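Local structure of regulatory protein (Bacillus megaterium, 4UA1) at residues B[87-90]-B[91-94]; B[93-96]-B[97-101]. The protein probably represses the mercury-resistance operon while metal-free and, on binding mercury(II) as a dimer, turns into an activator of its transcription. One frame throughout, in Å; residues are numbered along the deposited sequence.

Contact 1 (B[87-90]-B[91-94]); sequences ILKI and EDIQ
Lys-89 and Asp-92, three residues apart on one helix, join in a salt bridge, with Lys-89 NZ 2.9 Å from Asp-92 OD2. The ammonium does not approach in the plane of the carboxylate; it stands over it, 37° out. Both side chains leave the helix with CG anti to the backbone N, and they run side by side in the same direction. Lys-89 is then folded by successive turns at chi2 and chi3, which bring its tip back to the carboxylate. That tip is shared: NZ also forms a salt bridge with Glu-64, gives a hydrogen bond to the carbonyl of Gly-59 and makes a cation-pi contact with Phe-60. The charge of this buried lysine thus has several partners, and the two carboxylates would probably stabilise it.

Beneath this pair run the backbone bonds from Glu-91, Asp-92, Ile-93 and Gln-94 to the carbonyls four residues earlier. The bond from Ile-93 N to Lys-89 O, at 2.9 Å, is nearly straight, with an N-H...O angle of 173°.

The packing follows the same spacing. The folded aliphatic part of Lys-89 crosses Ile-93, and Lys-89 CD lies 3.8 Å from Ile-93 CD1. Farther round the helix, the extended Glu-91 lies alongside Ile-87, and Glu-91 OE2 comes to 3.5 Å from Ile-87 CG2. Glu-91 OE1 is 3.9 Å from the Leu-88 methyl CD2.

Leu-107 of the second subunit packs on Lys-89 and Ile-90, while Lys-111 of that subunit packs on Ile-87. An i to i+3 salt bridge on an alpha-helix, coupled here to residues of the preceding helix 62-74 and of the Gly-59/Phe-60 segment, is set in the long dimerisation helix characteristic of MerR-family regulators.

Contact 2 (B[93-96]-B[97-101]); sequences IQRK and IEDLK
The guanidinium of Arg-95 and the carboxylate of Asp-99 form a salt bridge between planes turned 64° apart. Arg-95 NH1 lies 2.9 Å from Asp-99 OD2, which approaches the guanidinium obliquely. At the edge of the same group, in its plane, stands Lys-96 NZ, placing a second cationic group beside the first. Asp-92, one turn earlier, makes weak, long ion pairs with both Arg-95 NE and Lys-96 NZ, and probably offsets part of that concentration of positive charge. The bend of Arg-95 at chi3 (59°) swings its head along the helix toward Asp-99, whose other oxygen, OD1, has a weak, long ion pair with Arg-102.

A second pair of flat groups, the Gln-94 amide and the Glu-98 carboxylate, is closer to parallel, with 26° between the planes. Their nearest atoms, Gln-94 NE2 and Glu-98 OE2, are 3.8 Å apart. The bend of Glu-98 at chi2 leaves its CG against the carbonyl of Gln-94.

On the buried side, Ile-97 crosses Ile-93 at an angle, and Ile-97 CD1 lies 4.1 Å from Ile-93 CG2. Four backbone bonds of about 3.0 Å run beneath these side chains, including Leu-100 N to Lys-96 O and Asp-99 N to Arg-95 O.

Ile-97 of the second subunit packs on Leu-100 and Lys-101, and Glu-104 of that subunit on Gln-94 and Ile-97. One i to i+4 salt bridge on the outer side and an apolar Ile-93/Ile-97 step on the inner one are consistent with the amphipathic dimerisation helix of MerR regulators, which pairs in an antiparallel coiled coil.

Contacts 1 and 2 follow one another along helix 78-112, their centres 10 Å apart; residues 93 and 94 belong to both, closing the first and opening the second. Each is a local i to i+3 or i+4 arrangement. The second subunit touches both, so this part of the helix contributes to the dimer interface. Contact 1 is tied to helix 62-74 of the same chain, whereas contact 2 leads on toward the C-terminal end of the helix. Within the chain the helix thus runs from the DNA-binding region toward the metal-binding residues Cys-114 and Cys-123, while a bound mercury(II) ion also lies about 10 Å from the Ile-87 side chain, near the earlier end of contact 1.

Contact 1 (B[87-90]-B[91-94])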
loop_
_atom_site.group_PDB
_atom_site.type_symbol
_atom_site.label_atom_id
_atom_site.label_comp_id
_atom_site.label_asym_id
_atom_site.label_seq_id
_atom_site.Cartn_x
_atom_site.Cartn_y
_atom_site.Cartn_z
ATOM N N ILE B 87 20.553 -1.383 -2.304
ATOM C CA ILE B 87 20.523 -2.829 -1.993
ATOM C C ILE B 87 19.518 -3.169 -0.877
ATOM O O ILE B 87 18.737 -4.156 -0.968
ATOM C CB ILE B 87 21.912 -3.338 -1.586
ATOM C CG1 ILE B 87 22.816 -3.476 -2.820
ATOM C CG2 ILE B 87 21.817 -4.686 -0.905
ATOM C CD1 ILE B 87 24.291 -3.613 -2.465
ATOM N N LEU B 88 19.517 -2.362 0.180
ATOM C CA LEU B 88 18.560 -2.611 1.244
ATOM C C LEU B 88 17.152 -2.486 0.677
ATOM O O LEU B 88 16.237 -3.156 1.137
ATOM C CB LEU B 88 18.772 -1.677 2.435
ATOM C CG LEU B 88 20.004 -1.985 3.285
ATOM C CD1 LEU B 88 20.168 -0.910 4.360
ATOM C CD2 LEU B 88 19.905 -3.360 3.892
ATOM N N LYS B 89 16.979 -1.612 -0.306
ATOM C CA LYS B 89 15.676 -1.443 -0.912
ATOM C C LYS B 89 15.297 -2.674 -1.746
ATOM O O LYS B 89 14.157 -3.142 -1.665
ATOM C CB LYS B 89 15.617 -0.174 -1.757
ATOM C CG LYS B 89 14.213 0.122 -2.329
ATOM C CD LYS B 89 13.051 -0.159 -1.339
ATOM C CE LYS B 89 13.099 0.742 -0.116
ATOM N NZ LYS B 89 11.944 0.565 0.843
ATOM N N ILE B 90 16.244 -3.189 -2.531
ATOM C CA ILE B 90 15.995 -4.400 -3.292
ATOM C C ILE B 90 15.478 -5.494 -2.355
ATOM O O ILE B 90 14.473 -6.153 -2.642
ATOM C CB ILE B 90 17.262 -4.869 -4.057
ATOM C CG1 ILE B 90 17.640 -3.838 -5.142
ATOM C CG2 ILE B 90 17.086 -6.287 -4.656
ATOM C CD1 ILE B 90 19.040 -4.059 -5.775
ATOM N N GLU B 91 16.151 -5.637 -1.214
ATOM C CA GLU B 91 15.801 -6.660 -0.234
ATOM C C GLU B 91 14.428 -6.394 0.411
ATOM O O GLU B 91 13.641 -7.331 0.668
ATOM C CB GLU B 91 16.925 -6.759 0.796
ATOM C CG GLU B 91 18.184 -7.397 0.175
ATOM C CD GLU B 91 19.458 -7.310 1.034
ATOM O OE1 GLU B 91 19.376 -6.886 2.211
ATOM O OE2 GLU B 91 20.549 -7.675 0.515
ATOM N N ASP B 92 14.102 -5.116 0.603
ATOM C CA ASP B 92 12.783 -4.754 1.133
ATOM C C ASP B 92 11.661 -5.126 0.143
ATOM O O ASP B 92 10.650 -5.741 0.508
ATOM C CB ASP B 92 12.731 -3.253 1.456
ATOM C CG ASP B 92 11.465 -2.856 2.205
ATOM O OD1 ASP B 92 11.177 -3.485 3.244
ATOM O OD2 ASP B 92 10.756 -1.922 1.764
ATOM N N ILE B 93 11.856 -4.766 -1.116
ATOM C CA ILE B 93 10.897 -5.096 -2.153
ATOM C C ILE B 93 10.726 -6.601 -2.227
ATOM O O ILE B 93 9.616 -7.093 -2.460
ATOM C CB ILE B 93 11.322 -4.560 -3.537
ATOM C CG1 ILE B 93 11.555 -3.043 -3.494
ATOM C CG2 ILE B 93 10.273 -4.922 -4.585
ATOM C CD1 ILE B 93 10.358 -2.262 -3.096
ATOM N N GLN B 94 11.817 -7.342 -2.039
ATOM C CA GLN B 94 11.686 -8.788 -2.160
ATOM C C GLN B 94 10.798 -9.313 -1.028
ATOM O O GLN B 94 9.913 -10.135 -1.261
ATOM C CB GLN B 94 13.040 -9.485 -2.175
ATOM C CG GLN B 94 12.941 -10.946 -2.580
ATOM C CD GLN B 94 13.927 -11.794 -1.836
ATOM O OE1 GLN B 94 14.553 -11.325 -0.888
ATOM N NE2 GLN B 94 14.089 -13.051 -2.260
#

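Contact 2 (B[93-96]-B[97-101])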
loop_
_atom_site.group_PDB
_atom_site.type_symbol
_atom_site.label_atom_id
_atom_site.label_comp_id
_atom_site.label_asym_id
_atom_site.label_seq_id
_atom_site.Cartn_x
_atom_site.Cartn_y
_atom_site.Cartn_z
ATOM N N ILE B 93 11.856 -4.766 -1.116
ATOM C CA ILE B 93 10.897 -5.096 -2.153
ATOM C C ILE B 93 10.726 -6.601 -2.227
ATOM O O ILE B 93 9.616 -7.093 -2.460
ATOM C CB ILE B 93 11.322 -4.560 -3.537
ATOM C CG1 ILE B 93 11.555 -3.043 -3.494
ATOM C CG2 ILE B 93 10.273 -4.922 -4.585
ATOM C CD1 ILE B 93 10.358 -2.262 -3.096
ATOM N N GLN B 94 11.817 -7.342 -2.039
ATOM C CA GLN B 94 11.686 -8.788 -2.160
ATOM C C GLN B 94 10.798 -9.313 -1.028
ATOM O O GLN B 94 9.913 -10.135 -1.261
ATOM C CB GLN B 94 13.040 -9.485 -2.175
ATOM C CG GLN B 94 12.941 -10.946 -2.580
ATOM C CD GLN B 94 13.927 -11.794 -1.836
ATOM O OE1 GLN B 94 14.553 -11.325 -0.888
ATOM N NE2 GLN B 94 14.089 -13.051 -2.260
ATOM N N ARG B 95 11.011 -8.801 0.184
ATOM C CA ARG B 95 10.126 -9.142 1.295
ATOM C C ARG B 95 8.634 -8.847 1.000
ATOM O O ARG B 95 7.768 -9.675 1.319
ATOM C CB ARG B 95 10.561 -8.423 2.569
ATOM C CG ARG B 95 9.587 -8.668 3.699
ATOM C CD ARG B 95 9.574 -7.537 4.696
ATOM N NE ARG B 95 9.217 -6.249 4.102
ATOM C CZ ARG B 95 7.982 -5.758 4.056
ATOM N NH1 ARG B 95 6.966 -6.454 4.554
ATOM N NH2 ARG B 95 7.760 -4.568 3.511
ATOM N N LYS B 96 8.328 -7.673 0.437
ATOM C CA LYS B 96 6.933 -7.327 0.091
ATOM C C LYS B 96 6.350 -8.324 -0.895
ATOM O O LYS B 96 5.190 -8.772 -0.785
ATOM C CB LYS B 96 6.820 -5.940 -0.532
ATOM C CG LYS B 96 7.146 -4.770 0.379
ATOM C CD LYS B 96 6.862 -3.442 -0.340
ATOM C CE LYS B 96 7.458 -2.255 0.393
ATOM N NZ LYS B 96 7.171 -2.301 1.865
ATOM N N ILE B 97 7.167 -8.641 -1.888
ATOM C CA ILE B 97 6.790 -9.621 -2.887
ATOM C C ILE B 97 6.419 -10.957 -2.241
ATOM O O ILE B 97 5.391 -11.572 -2.585
ATOM C CB ILE B 97 7.927 -9.837 -3.900
ATOM C CG1 ILE B 97 8.106 -8.587 -4.770
ATOM C CG2 ILE B 97 7.647 -11.064 -4.744
ATOM C CD1 ILE B 97 9.260 -8.670 -5.763
ATOM N N GLU B 98 7.237 -11.385 -1.279
ATOM C CA GLU B 98 7.030 -12.689 -0.671
ATOM C C GLU B 98 5.728 -12.667 0.111
ATOM O O GLU B 98 4.951 -13.625 0.081
ATOM C CB GLU B 98 8.202 -13.072 0.238
ATOM C CG GLU B 98 9.605 -13.108 -0.434
ATOM C CD GLU B 98 9.790 -14.168 -1.515
ATOM O OE1 GLU B 98 8.934 -14.319 -2.419
ATOM O OE2 GLU B 98 10.833 -14.852 -1.465
ATOM N N ASP B 99 5.466 -11.546 0.776
ATOM C CA ASP B 99 4.225 -11.408 1.535
ATOM C C ASP B 99 2.970 -11.542 0.649
ATOM O O ASP B 99 1.982 -12.221 1.022
ATOM C CB ASP B 99 4.229 -10.078 2.250
ATOM C CG ASP B 99 5.236 -10.035 3.382
ATOM O OD1 ASP B 99 5.758 -11.106 3.778
ATOM O OD2 ASP B 99 5.496 -8.922 3.890
ATOM N N LEU B 100 3.029 -10.903 -0.523
ATOM C CA LEU B 100 1.973 -11.029 -1.530
ATOM C C LEU B 100 1.819 -12.450 -2.062
ATOM O O LEU B 100 0.708 -12.914 -2.344
ATOM C CB LEU B 100 2.236 -10.092 -2.708
ATOM C CG LEU B 100 1.981 -8.633 -2.378
ATOM C CD1 LEU B 100 2.263 -7.750 -3.595
ATOM C CD2 LEU B 100 0.565 -8.465 -1.867
ATOM N N LYS B 101 2.941 -13.135 -2.218
ATOM C CA LYS B 101 2.895 -14.528 -2.620
ATOM C C LYS B 101 2.223 -15.399 -1.554
ATOM O O LYS B 101 1.480 -16.334 -1.852
ATOM C CB LYS B 101 4.305 -15.033 -2.884
ATOM C CG LYS B 101 4.855 -14.662 -4.249
ATOM C CD LYS B 101 6.279 -15.149 -4.391
ATOM C CE LYS B 101 6.721 -15.156 -5.831
ATOM N NZ LYS B 101 6.373 -13.879 -6.502
#